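Side-chain contacts in PlzA (Borrelia burgdorferi, PDB 7MIE), which binds the second messenger cyclic di-GMP through a PilZ-type domain and probably acts as a receptor in its signalling: residues E171-I174 and D178-R181; A190-N195 and H199-K204; I227-S232 and F260-A265. One frame throughout, in Å; residues are numbered along the deposited sequence.

Interaction 1. Residues E171-I174 and D178-R181; sequences ERII and DSIR. With C2E (9,9'-[(2R,3R,3aS,5S,7aR,9R,10R,10aS,12S,14aR)-3,5,10,12-tetrahydroxy-5,12-dioxidooctahydro-2H,7H-difuro[3,2-d:3',2'-j][1,3,7,9,2,8]tetraoxadiphosphacyclododecine-2,9-diyl]bis(2-amino-1,9-dihydro-6H-purin-6-one)), chain C.
S179, in the helix 177-182, points its side chain at the end of the short strand 173-174 and meets both isoleucines there. Its OG gives a hydrogen bond of 2.7 Å to I174 O, from a position tilted somewhat out of the carbonyl plane and well off the line of the C=O bond. The hydroxyl can reach this oxygen because chi1 of 62° sets OG between the backbone N and the carbonyl carbon. Beside this bond, the CB of S179 packs at 3.8 Å on CG2 of I173, the methyl branch that lies opposite the backbone N. Both S179 and I173 are buried, and Y282 of the helix 273-283 lies against the two of them.

One residue before I173, the chain carries R172 of the RxxxR motif, by which PilZ domains hold cyclic di-GMP, and R168 begins the same motif. The R172 chain is extended from CG to NE and lays its guanidinium over a guanine, with C4 of C2E 3.7 Å above the plane and over its centre. The phosphate meets the same group at the edge, where NH2 donates a nearly straight bond (168°) of 2.8 Å to O11 of C2E. A second bound C2E accepts another hydrogen bond from NH2 through its O6, so R172 donates to both ligand molecules.

The side facing away from S179 and I173 is far looser. The side chain of I174 turns outward and is exposed, although its carbonyl is engaged. On the helix, D178 and R181 pair on the exposed surface, R181 NH2 lying 3.2 Å from D178 OD1 in a salt bridge whose acceptor is met on its anti side, 27° out of the carboxylate plane.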
loop_
_atom_site.group_PDB
_atom_site.type_symbol
_atom_site.label_atom_id
_atom_site.label_comp_id
_atom_site.label_asym_id
_atom_site.label_seq_id
_atom_site.Cartn_x
_atom_site.Cartn_y
_atom_site.Cartn_z
ATOM N N GLU A 171 -9.051 -5.893 -1.859
ATOM C CA GLU A 171 -9.758 -6.787 -0.957
ATOM C C GLU A 171 -9.897 -6.109 0.414
ATOM O O GLU A 171 -9.145 -5.221 0.830
ATOM C CB GLU A 171 -9.063 -8.160 -0.912
ATOM C CG GLU A 171 -7.625 -8.134 -0.388
ATOM C CD GLU A 171 -6.541 -7.940 -1.436
ATOM O OE1 GLU A 171 -5.635 -8.754 -1.469
ATOM O OE2 GLU A 171 -6.620 -6.954 -2.226
ATOM N N ARG A 172 -10.937 -6.547 1.097
ATOM C CA ARG A 172 -11.164 -6.170 2.474
ATOM C C ARG A 172 -10.774 -7.362 3.330
ATOM O O ARG A 172 -10.977 -8.525 2.936
ATOM C CB ARG A 172 -12.628 -5.753 2.642
ATOM C CG ARG A 172 -12.942 -4.495 1.838
ATOM C CD ARG A 172 -14.418 -4.173 1.904
ATOM N NE ARG A 172 -14.574 -2.965 1.089
ATOM C CZ ARG A 172 -15.731 -2.324 0.908
ATOM N NH1 ARG A 172 -16.818 -2.747 1.525
ATOM N NH2 ARG A 172 -15.765 -1.254 0.128
ATOM N N ILE A 173 -10.173 -7.069 4.481
ATOM C CA ILE A 173 -9.723 -8.111 5.394
ATOM C C ILE A 173 -10.849 -8.426 6.371
ATOM O O ILE A 173 -11.193 -7.585 7.192
ATOM C CB ILE A 173 -8.469 -7.630 6.156
ATOM C CG1 ILE A 173 -7.341 -7.226 5.198
ATOM C CG2 ILE A 173 -8.017 -8.721 7.150
ATOM C CD1 ILE A 173 -6.210 -6.383 5.874
ATOM N N ILE A 174 -11.406 -9.652 6.318
ATOM C CA ILE A 174 -12.453 -10.034 7.257
ATOM C C ILE A 174 -11.798 -10.418 8.569
ATOM O O ILE A 174 -10.844 -11.195 8.561
ATOM C CB ILE A 174 -13.294 -11.224 6.713
ATOM C CG1 ILE A 174 -14.050 -10.814 5.447
ATOM C CG2 ILE A 174 -14.254 -11.734 7.788
ATOM C CD1 ILE A 174 -14.772 -11.952 4.744
ATOM N N ASP A 178 -7.936 -16.170 12.106
ATOM C CA ASP A 178 -6.725 -16.175 11.299
ATOM C C ASP A 178 -6.216 -14.745 11.063
ATOM O O ASP A 178 -5.027 -14.475 11.165
ATOM C CB ASP A 178 -6.966 -16.855 9.957
ATOM C CG ASP A 178 -7.244 -18.351 10.061
ATOM O OD1 ASP A 178 -6.576 -19.007 10.880
ATOM O OD2 ASP A 178 -8.116 -18.850 9.300
ATOM N N SER A 179 -7.108 -13.840 10.655
ATOM C CA SER A 179 -6.599 -12.516 10.321
ATOM C C SER A 179 -6.147 -11.737 11.561
ATOM O O SER A 179 -5.196 -10.954 11.480
ATOM C CB SER A 179 -7.591 -11.740 9.491
ATOM O OG SER A 179 -8.776 -11.566 10.248
ATOM N N ILE A 180 -6.812 -11.939 12.708
ATOM C CA ILE A 180 -6.354 -11.264 13.926
ATOM C C ILE A 180 -4.962 -11.744 14.313
ATOM O O ILE A 180 -4.180 -10.985 14.862
ATOM C CB ILE A 180 -7.325 -11.356 15.123
ATOM C CG1 ILE A 180 -8.541 -10.460 14.932
ATOM C CG2 ILE A 180 -6.599 -10.952 16.416
ATOM C CD1 ILE A 180 -8.221 -8.979 15.169
ATOM N N ARG A 181 -4.612 -12.990 13.981
ATOM C CA ARG A 181 -3.277 -13.439 14.312
ATOM C C ARG A 181 -2.238 -12.725 13.454
ATOM O O ARG A 181 -1.154 -12.406 13.950
ATOM C CB ARG A 181 -3.172 -14.973 14.293
ATOM C CG ARG A 181 -3.897 -15.621 15.463
ATOM C CD ARG A 181 -3.580 -17.101 15.611
ATOM N NE ARG A 181 -4.329 -17.828 14.613
ATOM C CZ ARG A 181 -5.066 -18.907 14.863
ATOM N NH1 ARG A 181 -5.165 -19.379 16.094
ATOM N NH2 ARG A 181 -5.721 -19.487 13.879
HETATM P P1 C2E C . -17.574 4.938 -1.308
HETATM O O2P C2E C . -18.883 4.403 -0.915
HETATM O O1P C2E C . -17.289 6.418 -1.257
HETATM O "O5'" C2E C . -16.563 4.323 -0.219
HETATM C "C5'" C2E C . -15.202 4.783 -0.231
HETATM C "C4'" C2E C . -14.332 3.787 0.500
HETATM O "O4'" C2E C . -14.819 3.616 1.849
HETATM C "C3'" C2E C . -14.338 2.364 -0.067
HETATM O "O3'" C2E C . -13.400 2.331 -1.137
HETATM C "C2'" C2E C . -13.710 1.625 1.145
HETATM O "O2'" C2E C . -12.329 1.921 1.219
HETATM C "C1'" C2E C . -14.381 2.353 2.323
HETATM N N9 C2E C . -15.527 1.621 2.837
HETATM C C8 C2E C . -16.871 1.902 2.738
HETATM N N7 C2E C . -17.629 1.017 3.326
HETATM C C5 C2E C . -16.719 0.072 3.810
HETATM C C6 C2E C . -16.939 -1.136 4.510
HETATM O O6 C2E C . -18.034 -1.651 4.786
HETATM N N1 C2E C . -15.725 -1.787 4.796
HETATM C C2 C2E C . -14.470 -1.317 4.465
HETATM N N2 C2E C . -13.400 -2.068 4.804
HETATM N N3 C2E C . -14.257 -0.185 3.803
HETATM C C4 C2E C . -15.430 0.446 3.517
HETATM P P11 C2E C . -13.504 1.099 -2.184
HETATM O O21 C2E C . -12.285 1.254 -3.029
HETATM O O11 C2E C . -13.639 -0.159 -1.369
HETATM O O5A C2E C . -14.910 1.380 -2.923
HETATM C C5A C2E C . -14.884 2.443 -3.910
HETATM C C4A C2E C . -16.300 2.780 -4.282
HETATM O O4A C2E C . -16.926 1.644 -4.922
HETATM C C3A C2E C . -17.204 3.089 -3.087
HETATM O O3A C2E C . -16.960 4.443 -2.713
HETATM C C2A C2E C . -18.576 2.803 -3.692
HETATM O O2A C2E C . -19.024 3.855 -4.535
HETATM C C1A C2E C . -18.257 1.540 -4.502
HETATM N N91 C2E C . -18.491 0.295 -3.795
HETATM C C81 C2E C . -17.551 -0.575 -3.282
HETATM N N71 C2E C . -18.106 -1.606 -2.698
HETATM C C51 C2E C . -19.483 -1.417 -2.846
HETATM C C61 C2E C . -20.589 -2.213 -2.427
HETATM O O61 C2E C . -20.612 -3.302 -1.840
HETATM N N11 C2E C . -21.801 -1.637 -2.798
HETATM C C21 C2E C . -21.951 -0.429 -3.432
HETATM N N21 C2E C . -23.217 -0.052 -3.683
HETATM N N31 C2E C . -20.926 0.303 -3.871
HETATM C C41 C2E C . -19.720 -0.245 -3.520
#

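Interaction 2. Residues A190-N195 and H199-K204; sequences AFIKFN and HKCLIK
I192 and H199 are joined by two short backbone hydrogen bonds, H199 N to I192 O at 2.7 Å and I192 N to H199 O at 2.8 Å. A second antiparallel hydrogen-bonded pair follows between A190 and C201, where C201 N reaches A190 O at 3.0 Å and A190 N reaches C201 O at 3.1 Å. Between the two sits the non-hydrogen-bonded pair of F191 and K200, and here the CA of F191 makes a CH...O contact of 3.2 Å with H199 O. This is the ladder of a beta hairpin.

On the face bearing A190, I192, H199 and C201 the packing centres on the thiol. Chi1 of 65° swings the SG of C201 back over the partner strand, where it lies 3.6 Å from CG1 of I192 and also rests against the CB of A190. That same CB is met by I203, whose CG1 approaches to 3.7 Å. On the other face F191 and K200 lie side by side and point the same way, the CG of K200 coming near CE1 of F191, and K198 adds a cation-pi contact to this ring.

Toward the hairpin turn, F194 and H199 bring their rings together with planes at 20° but slid so far apart that they barely overlap, the centroids being 5.5 Å from each other. H199 ND1 is buried by this contact and has no polar partner in the model; I192 O lies in the plane of the imidazole at its edge.

The hairpin is built into the PilZ sheet along both sides. Strand 189-193 pairs with strand 228-233, while strand 198-207 pairs with 210-215, whose V213 touches I192 and C201 on their shared face.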
loop_
_atom_site.group_PDB
_atom_site.type_symbol
_atom_site.label_atom_id
_atom_site.label_comp_id
_atom_site.label_asym_id
_atom_site.label_seq_id
_atom_site.Cartn_x
_atom_site.Cartn_y
_atom_site.Cartn_z
ATOM N N ALA A 190 -12.959 -2.052 19.204
ATOM C CA ALA A 190 -12.652 -0.690 18.803
ATOM C C ALA A 190 -13.707 0.260 19.364
ATOM O O ALA A 190 -14.606 -0.156 20.101
ATOM C CB ALA A 190 -12.571 -0.581 17.292
ATOM N N PHE A 191 -13.573 1.536 18.989
ATOM C CA PHE A 191 -14.449 2.595 19.451
ATOM C C PHE A 191 -14.854 3.448 18.263
ATOM O O PHE A 191 -14.054 3.649 17.348
ATOM C CB PHE A 191 -13.736 3.481 20.479
ATOM C CG PHE A 191 -13.363 2.783 21.762
ATOM C CD1 PHE A 191 -14.335 2.438 22.694
ATOM C CD2 PHE A 191 -12.043 2.471 22.043
ATOM C CE1 PHE A 191 -14.002 1.780 23.871
ATOM C CE2 PHE A 191 -11.706 1.822 23.226
ATOM C CZ PHE A 191 -12.684 1.481 24.140
ATOM N N ILE A 192 -16.091 3.945 18.323
ATOM C CA ILE A 192 -16.653 4.910 17.399
ATOM C C ILE A 192 -17.072 6.143 18.208
ATOM O O ILE A 192 -17.743 6.003 19.230
ATOM C CB ILE A 192 -17.840 4.240 16.666
ATOM C CG1 ILE A 192 -17.345 3.265 15.596
ATOM C CG2 ILE A 192 -18.788 5.268 16.069
ATOM C CD1 ILE A 192 -16.611 3.927 14.448
ATOM N N LYS A 193 -16.643 7.333 17.758
ATOM C CA LYS A 193 -16.987 8.614 18.361
ATOM C C LYS A 193 -17.711 9.490 17.344
ATOM O O LYS A 193 -17.201 9.713 16.246
ATOM C CB LYS A 193 -15.720 9.382 18.735
ATOM C CG LYS A 193 -15.024 8.937 20.009
ATOM C CD LYS A 193 -14.035 9.945 20.552
ATOM C CE LYS A 193 -12.784 10.075 19.707
ATOM N NZ LYS A 193 -11.856 8.937 19.906
ATOM N N PHE A 194 -18.885 10.008 17.731
ATOM C CA PHE A 194 -19.622 10.977 16.938
ATOM C C PHE A 194 -20.723 11.588 17.800
ATOM O O PHE A 194 -21.304 10.894 18.640
ATOM C CB PHE A 194 -20.241 10.324 15.699
ATOM C CG PHE A 194 -21.500 9.534 15.950
ATOM C CD1 PHE A 194 -21.441 8.215 16.383
ATOM C CD2 PHE A 194 -22.749 10.108 15.751
ATOM C CE1 PHE A 194 -22.600 7.490 16.624
ATOM C CE2 PHE A 194 -23.908 9.381 15.990
ATOM C CZ PHE A 194 -23.831 8.076 16.427
ATOM N N ASN A 195 -21.027 12.871 17.550
ATOM C CA ASN A 195 -21.972 13.617 18.370
ATOM C C ASN A 195 -21.530 13.532 19.829
ATOM O O ASN A 195 -22.293 13.073 20.672
ATOM C CB ASN A 195 -23.399 13.059 18.280
ATOM C CG ASN A 195 -24.202 13.558 17.097
ATOM O OD1 ASN A 195 -23.926 13.202 15.953
ATOM N ND2 ASN A 195 -25.234 14.342 17.369
ATOM N N HIS A 199 -18.757 5.168 21.554
ATOM C CA HIS A 199 -19.373 3.855 21.710
ATOM C C HIS A 199 -18.362 2.742 21.420
ATOM O O HIS A 199 -17.463 2.890 20.582
ATOM C CB HIS A 199 -20.571 3.688 20.759
ATOM C CG HIS A 199 -21.580 4.789 20.801
ATOM N ND1 HIS A 199 -21.327 6.050 20.284
ATOM C CD2 HIS A 199 -22.847 4.822 21.271
ATOM C CE1 HIS A 199 -22.389 6.815 20.454
ATOM N NE2 HIS A 199 -23.338 6.081 21.052
ATOM N N LYS A 200 -18.545 1.613 22.110
ATOM C CA LYS A 200 -17.847 0.377 21.804
ATOM C C LYS A 200 -18.350 -0.157 20.469
ATOM O O LYS A 200 -19.506 0.062 20.098
ATOM C CB LYS A 200 -18.154 -0.685 22.862
ATOM C CG LYS A 200 -17.244 -0.712 24.078
ATOM C CD LYS A 200 -17.209 -2.084 24.737
ATOM C CE LYS A 200 -17.247 -2.018 26.249
ATOM N NZ LYS A 200 -16.622 -0.773 26.755
ATOM N N CYS A 201 -17.472 -0.860 19.742
ATOM C CA CYS A 201 -17.922 -1.575 18.560
ATOM C C CYS A 201 -17.011 -2.777 18.333
ATOM O O CYS A 201 -15.976 -2.886 18.981
ATOM C CB CYS A 201 -18.007 -0.644 17.350
ATOM S SG CYS A 201 -16.410 0.021 16.804
ATOM N N LEU A 202 -17.412 -3.681 17.431
ATOM C CA LEU A 202 -16.530 -4.766 17.015
ATOM C C LEU A 202 -16.113 -4.529 15.558
ATOM O O LEU A 202 -16.958 -4.217 14.726
ATOM C CB LEU A 202 -17.247 -6.115 17.170
ATOM C CG LEU A 202 -17.629 -6.500 18.603
ATOM C CD1 LEU A 202 -18.141 -7.929 18.672
ATOM C CD2 LEU A 202 -16.452 -6.297 19.550
ATOM N N ILE A 203 -14.809 -4.653 15.266
ATOM C CA ILE A 203 -14.367 -4.580 13.867
ATOM C C ILE A 203 -14.772 -5.875 13.140
ATOM O O ILE A 203 -14.398 -6.969 13.571
ATOM C CB ILE A 203 -12.845 -4.332 13.753
ATOM C CG1 ILE A 203 -12.344 -3.176 14.640
ATOM C CG2 ILE A 203 -12.469 -4.154 12.271
ATOM C CD1 ILE A 203 -10.841 -3.147 14.826
ATOM N N LYS A 204 -15.479 -5.738 12.009
ATOM C CA LYS A 204 -15.862 -6.861 11.160
ATOM C C LYS A 204 -14.946 -6.976 9.941
ATOM O O LYS A 204 -14.640 -8.091 9.537
ATOM C CB LYS A 204 -17.331 -6.773 10.746
ATOM C CG LYS A 204 -18.315 -6.735 11.913
ATOM C CD LYS A 204 -17.985 -7.682 13.072
ATOM C CE LYS A 204 -18.312 -9.142 12.808
ATOM N NZ LYS A 204 -17.997 -10.008 13.981
#

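Interaction 3. Residues I227-S232 and F260-A265; sequences IDLIFS and FALGIA. With C2E (9,9'-[(2R,3R,3aS,5S,7aR,9R,10R,10aS,12S,14aR)-3,5,10,12-tetrahydroxy-5,12-dioxidooctahydro-2H,7H-difuro[3,2-d:3',2'-j][1,3,7,9,2,8]tetraoxadiphosphacyclododecine-2,9-diyl]bis(2-amino-1,9-dihydro-6H-purin-6-one)), chain C.
L229 meets L262 and I264 by side chains alone, because strands 228-233 and 260-266 are not neighbours in the sheet and face each other across its buried interior. Chi1 of 58° places the CG of L229 between its backbone N and carbonyl carbon, and its two methyls reach into the interior toward L262 and I264, the side chain crossing that of I264 obliquely. Its CD2 meets CD2 of L262 tip to tip at 4.1 Å, while CD1 lies 3.9 Å from CG2 of I264 and also touches CD1 of that isoleucine. L262 and I264 thus form two neighbouring apolar contacts on one face of their strand.

The backbone of the same strand borders the ligand. I264 O comes within 3.3 Å of N9 of C2E, above the plane of the guanine, and G263 CA lies 3.8 Å from C2E O6. Next along the chain, the CB of A265 approaches the ribose oxygen O4' to 3.3 Å.

Strand 240-250 runs between the two and pairs with both, closing the curled sheet typical of the PilZ barrel. V213 of strand 210-215 packs on L262 and I264, I192 of strand 189-193 touches I264, and F194 touches L229.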
loop_
_atom_site.group_PDB
_atom_site.type_symbol
_atom_site.label_atom_id
_atom_site.label_comp_id
_atom_site.label_asym_id
_atom_site.label_seq_id
_atom_site.Cartn_x
_atom_site.Cartn_y
_atom_site.Cartn_z
ATOM N N ILE A 227 -22.681 10.967 8.526
ATOM C CA ILE A 227 -22.198 11.590 9.751
ATOM C C ILE A 227 -20.676 11.494 9.769
ATOM O O ILE A 227 -20.114 10.557 9.197
ATOM C CB ILE A 227 -22.771 10.896 11.003
ATOM C CG1 ILE A 227 -22.664 9.372 10.903
ATOM C CG2 ILE A 227 -24.194 11.354 11.282
ATOM C CD1 ILE A 227 -22.288 8.685 12.198
ATOM N N ASP A 228 -20.043 12.459 10.447
ATOM C CA ASP A 228 -18.612 12.474 10.687
ATOM C C ASP A 228 -18.324 11.689 11.957
ATOM O O ASP A 228 -19.054 11.810 12.941
ATOM C CB ASP A 228 -18.100 13.887 10.958
ATOM C CG ASP A 228 -17.649 14.657 9.730
ATOM O OD1 ASP A 228 -17.826 14.152 8.596
ATOM O OD2 ASP A 228 -17.127 15.771 9.918
ATOM N N LEU A 229 -17.235 10.906 11.938
ATOM C CA LEU A 229 -16.910 10.108 13.101
ATOM C C LEU A 229 -15.405 9.906 13.221
ATOM O O LEU A 229 -14.635 10.261 12.343
ATOM C CB LEU A 229 -17.661 8.776 13.026
ATOM C CG LEU A 229 -17.370 7.937 11.785
ATOM C CD1 LEU A 229 -16.097 7.118 11.989
ATOM C CD2 LEU A 229 -18.544 7.027 11.482
ATOM N N ILE A 230 -15.002 9.378 14.373
ATOM C CA ILE A 230 -13.616 9.044 14.616
ATOM C C ILE A 230 -13.606 7.576 15.030
ATOM O O ILE A 230 -14.314 7.168 15.954
ATOM C CB ILE A 230 -12.945 9.982 15.649
ATOM C CG1 ILE A 230 -12.844 11.417 15.120
ATOM C CG2 ILE A 230 -11.576 9.449 16.038
ATOM C CD1 ILE A 230 -12.701 12.476 16.185
ATOM N N PHE A 231 -12.878 6.775 14.245
ATOM C CA PHE A 231 -12.729 5.354 14.520
ATOM C C PHE A 231 -11.390 5.163 15.202
ATOM O O PHE A 231 -10.385 5.701 14.759
ATOM C CB PHE A 231 -12.786 4.591 13.186
ATOM C CG PHE A 231 -12.355 3.142 13.189
ATOM C CD1 PHE A 231 -13.102 2.189 13.862
ATOM C CD2 PHE A 231 -11.243 2.725 12.459
ATOM C CE1 PHE A 231 -12.741 0.846 13.806
ATOM C CE2 PHE A 231 -10.885 1.380 12.401
ATOM C CZ PHE A 231 -11.634 0.451 13.086
ATOM N N SER A 232 -11.383 4.389 16.291
ATOM C CA SER A 232 -10.137 4.203 16.999
ATOM C C SER A 232 -10.061 2.814 17.611
ATOM O O SER A 232 -11.079 2.147 17.866
ATOM C CB SER A 232 -9.947 5.302 18.053
ATOM O OG SER A 232 -10.852 5.105 19.124
ATOM N N PHE A 260 -26.340 -2.817 14.742
ATOM C CA PHE A 260 -26.198 -1.965 13.571
ATOM C C PHE A 260 -24.803 -2.160 12.971
ATOM O O PHE A 260 -23.803 -2.074 13.678
ATOM C CB PHE A 260 -26.433 -0.496 13.948
ATOM C CG PHE A 260 -27.594 -0.225 14.879
ATOM C CD1 PHE A 260 -27.436 -0.294 16.259
ATOM C CD2 PHE A 260 -28.841 0.127 14.383
ATOM C CE1 PHE A 260 -28.499 -0.034 17.117
ATOM C CE2 PHE A 260 -29.904 0.386 15.239
ATOM C CZ PHE A 260 -29.732 0.305 16.604
ATOM N N ALA A 261 -24.759 -2.447 11.667
ATOM C CA ALA A 261 -23.511 -2.591 10.932
ATOM C C ALA A 261 -23.246 -1.294 10.184
ATOM O O ALA A 261 -24.026 -0.905 9.320
ATOM C CB ALA A 261 -23.569 -3.771 9.981
ATOM N N LEU A 262 -22.098 -0.681 10.474
ATOM C CA LEU A 262 -21.777 0.647 9.994
ATOM C C LEU A 262 -20.532 0.586 9.098
ATOM O O LEU A 262 -19.463 0.251 9.584
ATOM C CB LEU A 262 -21.479 1.485 11.244
ATOM C CG LEU A 262 -21.038 2.924 10.991
ATOM C CD1 LEU A 262 -22.155 3.727 10.342
ATOM C CD2 LEU A 262 -20.590 3.595 12.287
ATOM N N GLY A 263 -20.694 0.929 7.815
ATOM C CA GLY A 263 -19.584 1.066 6.873
ATOM C C GLY A 263 -18.982 2.469 6.950
ATOM O O GLY A 263 -19.725 3.443 7.021
ATOM N N ILE A 264 -17.642 2.571 6.957
ATOM C CA ILE A 264 -16.938 3.825 7.181
ATOM C C ILE A 264 -15.909 4.015 6.075
ATOM O O ILE A 264 -15.167 3.090 5.760
ATOM C CB ILE A 264 -16.199 3.778 8.540
ATOM C CG1 ILE A 264 -17.164 3.521 9.708
ATOM C CG2 ILE A 264 -15.333 5.033 8.730
ATOM C CD1 ILE A 264 -16.489 3.107 11.005
ATOM N N ALA A 265 -15.871 5.221 5.505
ATOM C CA ALA A 265 -14.837 5.669 4.594
ATOM C C ALA A 265 -13.959 6.634 5.362
ATOM O O ALA A 265 -14.450 7.710 5.770
ATOM C CB ALA A 265 -15.470 6.409 3.412
HETATM P P1 C2E C . -17.574 4.938 -1.308
HETATM O O2P C2E C . -18.883 4.403 -0.915
HETATM O O1P C2E C . -17.289 6.418 -1.257
HETATM O "O5'" C2E C . -16.563 4.323 -0.219
HETATM C "C5'" C2E C . -15.202 4.783 -0.231
HETATM C "C4'" C2E C . -14.332 3.787 0.500
HETATM O "O4'" C2E C . -14.819 3.616 1.849
HETATM C "C3'" C2E C . -14.338 2.364 -0.067
HETATM O "O3'" C2E C . -13.400 2.331 -1.137
HETATM C "C2'" C2E C . -13.710 1.625 1.145
HETATM O "O2'" C2E C . -12.329 1.921 1.219
HETATM C "C1'" C2E C . -14.381 2.353 2.323
HETATM N N9 C2E C . -15.527 1.621 2.837
HETATM C C8 C2E C . -16.871 1.902 2.738
HETATM N N7 C2E C . -17.629 1.017 3.326
HETATM C C5 C2E C . -16.719 0.072 3.810
HETATM C C6 C2E C . -16.939 -1.136 4.510
HETATM O O6 C2E C . -18.034 -1.651 4.786
HETATM N N1 C2E C . -15.725 -1.787 4.796
HETATM C C2 C2E C . -14.470 -1.317 4.465
HETATM N N2 C2E C . -13.400 -2.068 4.804
HETATM N N3 C2E C . -14.257 -0.185 3.803
HETATM C C4 C2E C . -15.430 0.446 3.517
HETATM P P11 C2E C . -13.504 1.099 -2.184
HETATM O O21 C2E C . -12.285 1.254 -3.029
HETATM O O11 C2E C . -13.639 -0.159 -1.369
HETATM O O5A C2E C . -14.910 1.380 -2.923
HETATM C C5A C2E C . -14.884 2.443 -3.910
HETATM C C4A C2E C . -16.300 2.780 -4.282
HETATM O O4A C2E C . -16.926 1.644 -4.922
HETATM C C3A C2E C . -17.204 3.089 -3.087
HETATM O O3A C2E C . -16.960 4.443 -2.713
HETATM C C2A C2E C . -18.576 2.803 -3.692
HETATM O O2A C2E C . -19.024 3.855 -4.535
HETATM C C1A C2E C . -18.257 1.540 -4.502
HETATM N N91 C2E C . -18.491 0.295 -3.795
HETATM C C81 C2E C . -17.551 -0.575 -3.282
HETATM N N71 C2E C . -18.106 -1.606 -2.698
HETATM C C51 C2E C . -19.483 -1.417 -2.846
HETATM C C61 C2E C . -20.589 -2.213 -2.427
HETATM O O61 C2E C . -20.612 -3.302 -1.840
HETATM N N11 C2E C . -21.801 -1.637 -2.798
HETATM C C21 C2E C . -21.951 -0.429 -3.432
HETATM N N21 C2E C . -23.217 -0.052 -3.683
HETATM N N31 C2E C . -20.926 0.303 -3.871
HETATM C C41 C2E C . -19.720 -0.245 -3.520
#

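All three contacts reach the same curled PilZ sheet, interaction 1 through its short strand 173-174. Interactions 2 and 3 are the more intimate pair, with centres 7 Å apart: strands 189-193 and 228-233 lie side by side, F191 N and S232 O being 2.8 Å apart and K193 O and I230 N 2.9 Å, both probable hydrogen bonds. Interaction 1, centred 18 Å from interaction 2, touches it through CG2 of I174 and O of K204, 4.1 Å apart. Interactions 1 and 3 come no nearer than about 7 Å, yet the ligand bridges them: R172 and the G263-I264 backbone lie on opposite faces of one guanine. Strand 198-207 of interaction 2 continues into the cyclic di-GMP-binding residues D205 and S207.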